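Local atomic coordinates of cell surface protein (Faecalibacterium prausnitzii A2-165, PDB entry 4GT6), a protein that is of unknown function but, as an extracellular leucine-rich repeat protein of the BspA type, probably binds other proteins at the cell surface. Residues A8-G12 and S13-I17; Q41-G45 and A46-P50; V51-I54 and G55-V58; V69-P72 and D73-E77; P120-D123 and S124-E127. All blocks are in the same frame, centred on the assembly; numbering follows the deposited sequence. Where two conformers were deposited one is given.

Overall arrangement
Contacts 1 and 2 are tight beta hairpins at the N-terminal end of the chain, both on the surface. Each closes with a type II' turn, and backbone hydrogen bonds dominate their chemistry. They touch each other, with centres about 10 Å apart. Contact 3 takes up strand 47-54 where contact 2 leaves it and follows it into a turn; it is partly buried. Contacts 4 and 5 are buried turns of the leucine-rich repeat region. Contact 3 adds a water between charges to a little apolar packing. Contacts 4 and 5 each rely on one turn bond, weak in contact 5, a water and aliphatic packing. Contact 4 touches both contact 3 and contact 5.

Contact 1. Residues A8-G12 and S13-I17; sequences AYTDG and SYQFI. With EDO (1,2-ethanediol), chain C; EDO (1,2-ethanediol), chain Q.
Tyr9 and Phe16 pair across a two-stranded beta hairpin, strand 9-11 running antiparallel to strand 14-17. They form a hydrogen-bonded pair. Tyr9 N gives a nearly straight bond to Phe16 O at 2.8 Å, and Phe16 N returns one to Tyr9 O. Asp11 and Tyr14 make the next hydrogen-bonded pair and close the hairpin with a type II' turn. Gly12 has a positive phi of 65°, as this turn needs at its second position.

The tight packing is that of Tyr9, Asp11 and Phe16. The Tyr14 side chain starts on the same face, but its end leads away. The methylene CB of Tyr9 sits over one face of the Phe16 ring, offset toward its rim, with CB 3.7 Å from Phe16 CZ. Phe16 CG lies between its own backbone N and carbonyl carbon (chi1 62°). This folds the ring back over the partner strand, where CE1 also meets Asp11 CB at 3.8 Å. The two side chains of Tyr9 and Phe16 cross at about a right angle. Strand 41-44 adds to this side: the Tyr9 ring stacks on His44, and Asp11 OD2 accepts the backbone N-H of Thr43.

The other side carries Thr10 and Gln15, a non-hydrogen-bonded pair, and is looser. Thr10 OG1 touches Gln15 CG at 3.7 Å. Polar links here run through small molecules. An ethanediol, probably from the crystallisation liquor, hydrogen-bonds Thr10 OG1. A water hydrogen-bonds the same hydroxyl and accepts from Gln15 NE2 at 2.7 Å.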
# COMPACT_ATOMS: atom_id res chain seq x y z
N ALA A 8 -9.88 -19.63 30.85
CA ALA A 8 -10.73 -18.44 30.79
C ALA A 8 -11.88 -18.48 31.78
O ALA A 8 -12.49 -19.53 32.01
CB ALA A 8 -11.28 -18.26 29.38
N TYR A 9 -12.21 -17.31 32.33
CA TYR A 9 -13.29 -17.10 33.30
C TYR A 9 -14.35 -16.20 32.69
O TYR A 9 -14.07 -15.57 31.68
CB TYR A 9 -12.71 -16.46 34.58
CG TYR A 9 -11.52 -17.22 35.11
CD1 TYR A 9 -11.68 -18.43 35.78
CD2 TYR A 9 -10.22 -16.76 34.90
CE1 TYR A 9 -10.58 -19.13 36.27
CE2 TYR A 9 -9.12 -17.46 35.37
CZ TYR A 9 -9.30 -18.64 36.07
OH TYR A 9 -8.21 -19.34 36.52
N THR A 10 -15.53 -16.12 33.32
CA THR A 10 -16.65 -15.32 32.81
C THR A 10 -17.06 -14.23 33.78
O THR A 10 -17.18 -14.46 34.99
CB THR A 10 -17.86 -16.26 32.53
OG1 THR A 10 -17.49 -17.20 31.53
CG2 THR A 10 -19.11 -15.52 32.06
N ASP A 11 -17.35 -13.04 33.23
CA ASP A 11 -17.95 -11.93 33.96
C ASP A 11 -18.96 -11.26 33.00
O ASP A 11 -18.58 -10.52 32.08
CB ASP A 11 -16.91 -10.96 34.56
CG ASP A 11 -17.48 -9.90 35.50
OD1 ASP A 11 -18.73 -9.74 35.54
OD2 ASP A 11 -16.70 -9.23 36.20
N GLY A 12 -20.24 -11.59 33.20
CA GLY A 12 -21.31 -11.14 32.32
C GLY A 12 -21.14 -11.71 30.92
O GLY A 12 -20.90 -12.91 30.76
N SER A 13 -21.17 -10.83 29.91
CA SER A 13 -21.03 -11.21 28.50
C SER A 13 -19.57 -11.36 28.03
O SER A 13 -19.35 -11.62 26.86
CB SER A 13 -21.72 -10.17 27.62
OG SER A 13 -23.10 -10.14 27.95
N TYR A 14 -18.60 -11.23 28.95
CA TYR A 14 -17.19 -11.31 28.60
C TYR A 14 -16.48 -12.45 29.30
O TYR A 14 -16.71 -12.73 30.47
CB TYR A 14 -16.50 -9.98 28.97
CG TYR A 14 -16.92 -8.84 28.07
CD1 TYR A 14 -16.25 -8.58 26.87
CD2 TYR A 14 -18.00 -8.02 28.40
CE1 TYR A 14 -16.66 -7.55 26.03
CE2 TYR A 14 -18.41 -6.99 27.56
CZ TYR A 14 -17.73 -6.75 26.38
OH TYR A 14 -18.12 -5.75 25.54
N GLN A 15 -15.61 -13.11 28.56
CA GLN A 15 -14.69 -14.10 29.11
C GLN A 15 -13.31 -13.47 29.11
O GLN A 15 -13.02 -12.60 28.26
CB GLN A 15 -14.69 -15.40 28.32
CG GLN A 15 -16.05 -16.10 28.33
CD GLN A 15 -16.03 -17.39 27.58
OE1 GLN A 15 -15.00 -17.83 27.05
NE2 GLN A 15 -17.19 -18.04 27.52
N PHE A 16 -12.46 -13.92 30.01
CA PHE A 16 -11.14 -13.33 30.16
C PHE A 16 -10.17 -14.30 30.78
O PHE A 16 -10.56 -15.29 31.42
CB PHE A 16 -11.23 -12.05 31.03
CG PHE A 16 -11.73 -12.29 32.45
CD1 PHE A 16 -13.09 -12.31 32.73
CD2 PHE A 16 -10.83 -12.53 33.49
CE1 PHE A 16 -13.56 -12.58 34.02
CE2 PHE A 16 -11.30 -12.79 34.79
CZ PHE A 16 -12.65 -12.78 35.05
N ILE A 17 -8.90 -14.00 30.60
CA ILE A 17 -7.78 -14.73 31.21
C ILE A 17 -7.04 -13.75 32.13
O ILE A 17 -7.19 -12.52 31.98
CB ILE A 17 -6.85 -15.41 30.17
CG1 ILE A 17 -6.16 -14.36 29.25
CG2 ILE A 17 -7.61 -16.50 29.38
CD1 ILE A 17 -4.97 -14.87 28.41
C1 EDO C . -15.46 -19.73 30.41
O1 EDO C . -15.93 -19.40 31.71
C2 EDO C . -15.96 -21.14 30.03
O2 EDO C . -15.47 -21.49 28.75
C1 EDO Q . -18.91 -11.72 39.16
O1 EDO Q . -19.83 -11.68 38.07
C2 EDO Q . -17.97 -12.93 38.99
O2 EDO Q . -17.25 -12.81 37.78
O HOH W 1 -19.23 -17.14 29.08

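Contact 2. Residues Q41-G45 and A46-P50; sequences QVTHG and AYIYP. With EDO (1,2-ethanediol), chain O; EDO (1,2-ethanediol), chain Q.
Val42 and Tyr49 pair across an antiparallel beta hairpin and are both buried. Tyr49 N gives a nearly straight bond to Val42 O at 2.7 Å, and Val42 N bonds to Tyr49 O. Their side chains cross at about a right angle, with Val42 CG2 4.0 Å from Tyr49 CB. Tyr49 CG is anti to its carbonyl carbon (chi1 -63°). Together with a chi2 of 84°, this turns an edge of the ring to strand 41-44, with Val42 O and His44 O close to its plane. Tyr49 CE1 comes within 4.1 Å of His44 CB.

Further along, His44 and Tyr47 exchange two backbone bonds and close a type II' turn, in which Gly45 has positive phi. A water links the turn to Tyr49. It donates to His44 O and hydrogen-bonds both His44 ND1 and Tyr49 OH, the last at 2.6 Å.

On the other side of the hairpin, Gln41, Thr43 and Ile48 are exposed. The amide of Gln41 lies against the Ile48 methyl CG2, OE1 being 3.4 Å from it. Thr43 OG1 meets Ile48 CG1. An ethanediol donates to Thr43 O at 2.7 Å; another makes weak bonds to Gly45 O and Ala46 O.

Outside the hairpin, Phe16 packs on Val42, and Leu18 and Ala24 pack on Tyr49. His44 O serves both a backbone N-H and a water. With this one acceptor shared by Tyr47 N and the water, the turn is tied through that water to Tyr49 OH.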
# COMPACT_ATOMS: atom_id res chain seq x y z
N GLN A 41 -13.06 -3.28 34.44
CA GLN A 41 -12.67 -4.27 35.45
C GLN A 41 -13.55 -5.52 35.36
O GLN A 41 -14.71 -5.44 34.95
CB GLN A 41 -12.71 -3.67 36.88
CG GLN A 41 -14.09 -3.22 37.38
CD GLN A 41 -14.10 -2.80 38.84
OE1 GLN A 41 -13.21 -2.09 39.34
NE2 GLN A 41 -15.13 -3.22 39.56
N VAL A 42 -12.96 -6.67 35.72
CA VAL A 42 -13.64 -7.96 35.80
C VAL A 42 -13.32 -8.56 37.17
O VAL A 42 -12.28 -8.26 37.76
CB VAL A 42 -13.30 -8.95 34.64
CG1 VAL A 42 -13.86 -8.45 33.30
CG2 VAL A 42 -11.79 -9.21 34.54
N THR A 43 -14.23 -9.41 37.66
CA THR A 43 -14.06 -10.05 38.96
C THR A 43 -13.89 -11.55 38.79
O THR A 43 -14.58 -12.18 37.97
CB THR A 43 -15.26 -9.71 39.88
OG1 THR A 43 -15.32 -8.30 40.02
CG2 THR A 43 -15.14 -10.36 41.28
N HIS A 44 -12.95 -12.12 39.56
CA HIS A 44 -12.76 -13.56 39.67
C HIS A 44 -12.34 -13.90 41.11
O HIS A 44 -11.34 -13.40 41.61
CB HIS A 44 -11.77 -14.15 38.65
CG HIS A 44 -11.69 -15.64 38.78
ND1 HIS A 44 -10.56 -16.26 39.28
CD2 HIS A 44 -12.67 -16.57 38.62
CE1 HIS A 44 -10.85 -17.55 39.34
NE2 HIS A 44 -12.12 -17.78 38.97
N GLY A 45 -13.15 -14.73 41.77
CA GLY A 45 -12.89 -15.12 43.15
C GLY A 45 -12.92 -13.93 44.08
O GLY A 45 -13.86 -13.14 44.06
N ALA A 46 -11.83 -13.75 44.85
CA ALA A 46 -11.66 -12.67 45.83
C ALA A 46 -11.08 -11.38 45.22
O ALA A 46 -10.92 -10.41 45.96
CB ALA A 46 -10.75 -13.14 46.95
N TYR A 47 -10.76 -11.37 43.91
CA TYR A 47 -10.08 -10.21 43.33
C TYR A 47 -10.76 -9.57 42.14
O TYR A 47 -11.47 -10.21 41.37
CB TYR A 47 -8.62 -10.56 42.92
CG TYR A 47 -7.79 -11.16 44.04
CD1 TYR A 47 -7.19 -10.35 45.00
CD2 TYR A 47 -7.58 -12.54 44.12
CE1 TYR A 47 -6.43 -10.90 46.04
CE2 TYR A 47 -6.83 -13.10 45.16
CZ TYR A 47 -6.25 -12.27 46.11
OH TYR A 47 -5.51 -12.84 47.13
N ILE A 48 -10.50 -8.27 41.99
CA ILE A 48 -10.93 -7.41 40.88
C ILE A 48 -9.70 -7.19 40.00
O ILE A 48 -8.62 -6.89 40.50
CB ILE A 48 -11.53 -6.08 41.44
CG1 ILE A 48 -12.86 -6.37 42.18
CG2 ILE A 48 -11.73 -5.04 40.32
CD1 ILE A 48 -13.42 -5.22 43.05
N TYR A 49 -9.87 -7.35 38.69
CA TYR A 49 -8.80 -7.20 37.72
C TYR A 49 -9.10 -6.08 36.77
O TYR A 49 -10.08 -6.17 36.05
CB TYR A 49 -8.61 -8.51 36.91
CG TYR A 49 -8.19 -9.68 37.76
CD1 TYR A 49 -9.13 -10.43 38.45
CD2 TYR A 49 -6.85 -10.02 37.90
CE1 TYR A 49 -8.75 -11.48 39.29
CE2 TYR A 49 -6.45 -11.06 38.73
CZ TYR A 49 -7.41 -11.81 39.40
OH TYR A 49 -7.02 -12.84 40.22
N PRO A 50 -8.24 -5.06 36.65
CA PRO A 50 -8.43 -4.09 35.54
C PRO A 50 -8.22 -4.79 34.20
O PRO A 50 -7.38 -5.69 34.10
CB PRO A 50 -7.31 -3.05 35.78
CG PRO A 50 -6.83 -3.31 37.17
CD PRO A 50 -6.99 -4.78 37.38
C1 EDO O . -14.43 -7.85 45.55
O1 EDO O . -13.03 -7.75 45.33
C2 EDO O . -15.01 -9.02 44.74
O2 EDO O . -14.38 -10.24 45.10
C1 EDO Q . -18.91 -11.72 39.16
O1 EDO Q . -19.83 -11.68 38.07
C2 EDO Q . -17.97 -12.93 38.99
O2 EDO Q . -17.25 -12.81 37.78
O HOH W 2 -8.76 -14.53 41.12

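Contact 3. Residues V51-I54 and G55-V58; sequences VSKI and GDRV. With EDO (1,2-ethanediol), chain N.
The carboxylate of Asp56 is the flat group that Lys53 approaches, where a strand of the leucine-rich repeat solenoid gives way to a turn. Its OD1 end faces the lysine. Lys53 CE lies 4.4 Å from Asp56 OD1, and Lys53 NZ is no closer, too far for a salt bridge. A water fills the step between them. It donates to Asp56 OD1 at 2.6 Å and accepts from Lys53 NZ at 2.9 Å. Asp56 OD1 also accepts the backbone N-H of Ser80, so two donors hold this oxygen. Lys53 NZ has a further, long and weak ion pair with Glu77 OE2.

Lys53 reaches the site by full extension. CG is anti to the backbone N (chi1 175°), and the later torsions are all near 180°, which carries NZ outward and forward, beside the turn.

The second flat group is the peptide joining Ile54 to Gly55. The methyl CG2 of Ile54 stands over one side of it, about 2.5 Å above its plane. Gly55 is buried and begins a type II turn that ends at Val58, with Arg57 at positive phi in its third position. The turn leaves Val58 with its CB pointing toward the strand.

The apolar side is formed by Ile54 and Val58. Ile54 also packs on Ile38 and Ala82, and Val58 on Ile26 and Tyr29. An ethanediol donates to Val58 O through its O1. Between the two segments, the apolar contact is methyl to methyl, Ile54 CG2 to Val58 CG2 at 4.2 Å.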
# COMPACT_ATOMS: atom_id res chain seq x y z
N VAL A 51 -8.98 -4.40 33.16
CA VAL A 51 -8.83 -4.99 31.82
C VAL A 51 -7.75 -4.21 31.05
O VAL A 51 -7.97 -3.06 30.67
CB VAL A 51 -10.19 -5.01 31.09
CG1 VAL A 51 -10.04 -5.43 29.63
CG2 VAL A 51 -11.17 -5.94 31.82
N SER A 52 -6.60 -4.84 30.81
CA SER A 52 -5.46 -4.18 30.14
C SER A 52 -5.39 -4.50 28.65
O SER A 52 -4.66 -3.83 27.91
CB SER A 52 -4.14 -4.60 30.80
OG SER A 52 -3.96 -5.99 30.64
N LYS A 53 -6.15 -5.52 28.19
CA LYS A 53 -6.04 -5.91 26.79
C LYS A 53 -7.32 -6.47 26.23
O LYS A 53 -8.05 -7.21 26.92
CB LYS A 53 -4.90 -6.97 26.64
CG LYS A 53 -4.75 -7.55 25.22
CD LYS A 53 -3.55 -8.50 25.12
CE LYS A 53 -3.40 -9.09 23.72
NZ LYS A 53 -2.30 -10.11 23.74
N ILE A 54 -7.60 -6.11 24.97
CA ILE A 54 -8.67 -6.75 24.18
C ILE A 54 -7.96 -7.85 23.43
O ILE A 54 -7.10 -7.57 22.60
CB ILE A 54 -9.37 -5.75 23.25
CG1 ILE A 54 -10.07 -4.63 24.09
CG2 ILE A 54 -10.40 -6.52 22.35
CD1 ILE A 54 -10.43 -3.41 23.26
N GLY A 55 -8.28 -9.10 23.76
CA GLY A 55 -7.59 -10.24 23.18
C GLY A 55 -7.73 -10.36 21.68
O GLY A 55 -8.62 -9.75 21.06
N ASP A 56 -6.85 -11.18 21.08
CA ASP A 56 -6.93 -11.45 19.64
C ASP A 56 -8.34 -11.94 19.26
O ASP A 56 -8.93 -12.79 19.94
CB ASP A 56 -5.89 -12.55 19.25
CG ASP A 56 -4.42 -12.14 19.38
OD1 ASP A 56 -4.14 -10.98 19.77
OD2 ASP A 56 -3.54 -12.95 18.99
N ARG A 57 -8.88 -11.38 18.17
CA ARG A 57 -10.08 -11.81 17.48
C ARG A 57 -11.38 -11.73 18.28
O ARG A 57 -12.37 -12.34 17.85
CB ARG A 57 -9.89 -13.29 16.99
CG ARG A 57 -8.52 -13.52 16.31
CD ARG A 57 -8.47 -14.84 15.55
NE ARG A 57 -9.02 -14.74 14.19
CZ ARG A 57 -8.34 -14.36 13.11
NH1 ARG A 57 -7.05 -14.07 13.19
NH2 ARG A 57 -8.94 -14.29 11.93
N VAL A 58 -11.45 -10.96 19.37
CA VAL A 58 -12.71 -10.92 20.18
C VAL A 58 -13.93 -10.55 19.33
O VAL A 58 -14.98 -11.19 19.44
CB VAL A 58 -12.59 -10.02 21.45
CG1 VAL A 58 -13.93 -9.96 22.21
CG2 VAL A 58 -11.50 -10.56 22.40
C1 EDO N . -18.01 -12.54 18.56
O1 EDO N . -17.77 -11.44 19.43
C2 EDO N . -17.34 -12.29 17.19
O2 EDO N . -15.96 -12.57 17.23
O HOH W 3 -1.87 -10.82 20.94

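Contact 4. Residues V69-P72 and D73-E77; sequences VQIP and DTVTE
Pro72 and Val75 meet across a type I beta turn that leads strand 68-71 of the leucine-rich repeat region into the next short strand, 77-78. Asp73 follows the proline directly. Its side chain as a whole heads away from the strand and packs on Ile94.

Thr74 is next. Its OG1 lies between the backbone N and the carbonyl carbon (chi1 57°). This sets the hydroxyl against the proline ring, 3.4 Å from Pro72 CG. The hydroxyl also has a polar partner, since it hydrogen-bonds Val51 O of strand 47-54, which pairs with strand 77-78. It thus ties the turn to strand 47-54.

Val75 closes the turn. Its backbone N bonds to Pro72 O at 3.2 Å. Its side chain points back to the strand. CG2 meets Pro72 CD at 3.9 Å, and CB lies against Ile71 CG2 at 3.5 Å. Ile71 was modelled in two conformers, so the last approach is that of one of them. The aliphatic side chains of Ile71 and Val75 cross at about a right angle.

Beyond the turn, the backbone of Thr76 hydrogen-bonds Ser52. One water bridges the ends of the turn: it donates to Pro72 O, which already takes the N-H of Val75, and to Val75 O at 2.8 Å.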
# COMPACT_ATOMS: atom_id res chain seq x y z
N VAL A 69 -17.82 1.20 19.54
CA VAL A 69 -17.08 0.51 20.59
C VAL A 69 -16.47 1.55 21.51
O VAL A 69 -15.83 2.50 21.05
CB VAL A 69 -15.99 -0.42 19.98
CG1 VAL A 69 -15.05 -0.96 21.06
CG2 VAL A 69 -16.61 -1.57 19.18
N GLN A 70 -16.66 1.37 22.81
CA GLN A 70 -16.05 2.22 23.81
C GLN A 70 -15.07 1.35 24.57
O GLN A 70 -15.43 0.24 25.00
CB GLN A 70 -17.12 2.80 24.73
CG GLN A 70 -16.54 3.63 25.83
CD GLN A 70 -17.62 4.03 26.77
OE1 GLN A 70 -17.85 3.40 27.81
NE2 GLN A 70 -18.30 5.09 26.41
N ILE A 71 -13.83 1.86 24.73
CA ILE A 71 -12.73 1.19 25.40
C ILE A 71 -12.37 1.95 26.69
O ILE A 71 -12.23 3.17 26.61
CB ILE A 71 -11.52 1.13 24.41
CG1 ILE A 71 -11.88 0.43 23.07
CG2 ILE A 71 -10.26 0.51 25.05
CD1 ILE A 71 -10.67 0.19 22.07
N PRO A 72 -12.14 1.29 27.83
CA PRO A 72 -11.70 2.04 29.01
C PRO A 72 -10.22 2.44 28.92
O PRO A 72 -9.45 1.82 28.16
CB PRO A 72 -11.96 1.06 30.15
CG PRO A 72 -11.77 -0.29 29.54
CD PRO A 72 -12.25 -0.16 28.13
N ASP A 73 -9.81 3.43 29.72
CA ASP A 73 -8.40 3.87 29.68
C ASP A 73 -7.46 2.85 30.39
O ASP A 73 -6.24 3.05 30.40
CB ASP A 73 -8.22 5.29 30.22
CG ASP A 73 -8.32 5.47 31.71
OD1 ASP A 73 -8.89 4.58 32.39
OD2 ASP A 73 -7.85 6.51 32.21
N THR A 74 -8.01 1.73 30.90
CA THR A 74 -7.18 0.65 31.47
C THR A 74 -6.52 -0.17 30.31
O THR A 74 -5.50 -0.82 30.51
CB THR A 74 -8.04 -0.28 32.35
OG1 THR A 74 -9.13 -0.82 31.56
CG2 THR A 74 -8.57 0.42 33.62
N VAL A 75 -7.10 -0.13 29.10
CA VAL A 75 -6.62 -0.94 27.97
C VAL A 75 -5.33 -0.35 27.38
O VAL A 75 -5.33 0.79 26.87
CB VAL A 75 -7.73 -1.12 26.89
CG1 VAL A 75 -7.16 -1.76 25.62
CG2 VAL A 75 -8.88 -1.98 27.44
N THR A 76 -4.27 -1.16 27.38
CA THR A 76 -2.99 -0.72 26.82
C THR A 76 -2.67 -1.48 25.51
O THR A 76 -1.69 -1.16 24.84
CB THR A 76 -1.86 -0.91 27.86
OG1 THR A 76 -1.72 -2.31 28.14
CG2 THR A 76 -2.10 -0.10 29.15
N GLU A 77 -3.45 -2.52 25.20
CA GLU A 77 -3.19 -3.33 24.01
C GLU A 77 -4.47 -3.79 23.36
O GLU A 77 -5.39 -4.24 24.05
CB GLU A 77 -2.35 -4.58 24.38
CG GLU A 77 -1.93 -5.41 23.17
CD GLU A 77 -0.89 -6.48 23.40
OE1 GLU A 77 -0.27 -6.53 24.49
OE2 GLU A 77 -0.69 -7.28 22.46
O HOH W 4 -7.05 2.99 26.64

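Contact 5. Residues P120-D123 and S124-E127; sequences PILD and SVTE. With EDO (1,2-ethanediol), chain M.
In one of its two deposited conformers, Val125 has CG1 between its own backbone N and carbonyl carbon (chi1 77°), which brings this methyl against Leu122 in a type I turn of the leucine-rich repeat region. CG1 then lies 3.3 Å from Leu122 O, though with a second conformer the closeness of this approach is doubtful.

The turn overlaps a short 3-10 segment that starts at Pro120, and it closes on a weak bond, Val125 N to Leu122 O at 3.5 Å. Within the first segment, Asp123 N bonds to Pro120 O. The apolar side chains turn inward: Ile121, Leu122 and Val125 all pack on Ile105, and Leu122 also on Phe133.

The polar side chains lie along the turn. Ser124 OG is likewise between the backbone N and the carbonyl carbon (chi1 63°), which leaves the hydroxyl placed to hydrogen-bond Ser100 O. The carbonyl of Ser124 accepts from Lys103 NZ. Asp123 OD2 accepts from an ethanediol, probably a crystallisation additive.

A water also bridges the two segments. It donates to Ile121 O at 2.7 Å and accepts the N-H of Ser124, its oxygen 2.7 Å from Ser124 N.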
# COMPACT_ATOMS: atom_id res chain seq x y z
N PRO A 120 -9.60 7.67 18.19
CA PRO A 120 -8.67 8.29 19.17
C PRO A 120 -7.67 7.34 19.83
O PRO A 120 -6.74 7.79 20.48
CB PRO A 120 -9.61 8.84 20.24
CG PRO A 120 -10.88 7.99 20.12
CD PRO A 120 -11.01 7.82 18.63
N ILE A 121 -7.85 6.04 19.69
CA ILE A 121 -6.96 5.02 20.26
C ILE A 121 -5.50 5.15 19.71
O ILE A 121 -4.59 4.55 20.27
CB ILE A 121 -7.53 3.60 20.00
CG1 ILE A 121 -7.76 3.37 18.50
CG2 ILE A 121 -8.82 3.38 20.80
CD1 ILE A 121 -7.65 1.99 18.09
N LEU A 122 -5.29 5.94 18.64
CA LEU A 122 -3.98 6.13 18.01
C LEU A 122 -3.10 7.18 18.72
O LEU A 122 -1.89 7.21 18.50
CB LEU A 122 -4.23 6.55 16.57
CG LEU A 122 -3.50 5.80 15.48
CD1 LEU A 122 -3.76 4.30 15.55
CD2 LEU A 122 -3.90 6.32 14.15
N ASP A 123 -3.70 8.03 19.55
CA ASP A 123 -3.04 9.17 20.17
C ASP A 123 -1.76 8.87 21.00
O ASP A 123 -0.87 9.72 21.02
CB ASP A 123 -4.05 9.96 21.03
CG ASP A 123 -5.23 10.53 20.23
OD1 ASP A 123 -5.13 10.62 18.98
OD2 ASP A 123 -6.27 10.84 20.86
N SER A 124 -1.64 7.70 21.68
CA SER A 124 -0.42 7.44 22.47
C SER A 124 0.21 6.05 22.16
O SER A 124 0.96 5.51 22.96
CB SER A 124 -0.73 7.55 23.97
OG SER A 124 -1.68 6.58 24.36
N VAL A 125 -0.07 5.53 20.97
CA VAL A 125 0.42 4.24 20.51
C VAL A 125 1.94 4.30 20.23
O VAL A 125 2.46 5.34 19.82
CB VAL A 125 -0.41 3.79 19.27
CG1 VAL A 125 -0.01 4.52 17.99
CG2 VAL A 125 -0.36 2.28 19.09
N THR A 126 2.65 3.19 20.49
CA THR A 126 4.08 3.10 20.21
C THR A 126 4.31 1.99 19.20
O THR A 126 5.38 1.93 18.61
CB THR A 126 4.93 2.91 21.47
OG1 THR A 126 4.54 1.71 22.13
CG2 THR A 126 4.91 4.13 22.40
N GLU A 127 3.34 1.06 19.03
CA GLU A 127 3.49 -0.07 18.10
C GLU A 127 2.19 -0.35 17.41
O GLU A 127 1.17 -0.49 18.07
CB GLU A 127 3.94 -1.37 18.81
CG GLU A 127 5.28 -1.33 19.52
CD GLU A 127 5.56 -2.63 20.24
OE1 GLU A 127 5.97 -3.60 19.57
OE2 GLU A 127 5.27 -2.71 21.46
C1 EDO M . -9.61 9.87 23.64
O1 EDO M . -10.65 10.54 24.35
C2 EDO M . -8.30 10.68 23.56
O2 EDO M . -7.19 9.85 23.19
O HOH W 5 -3.20 5.54 22.31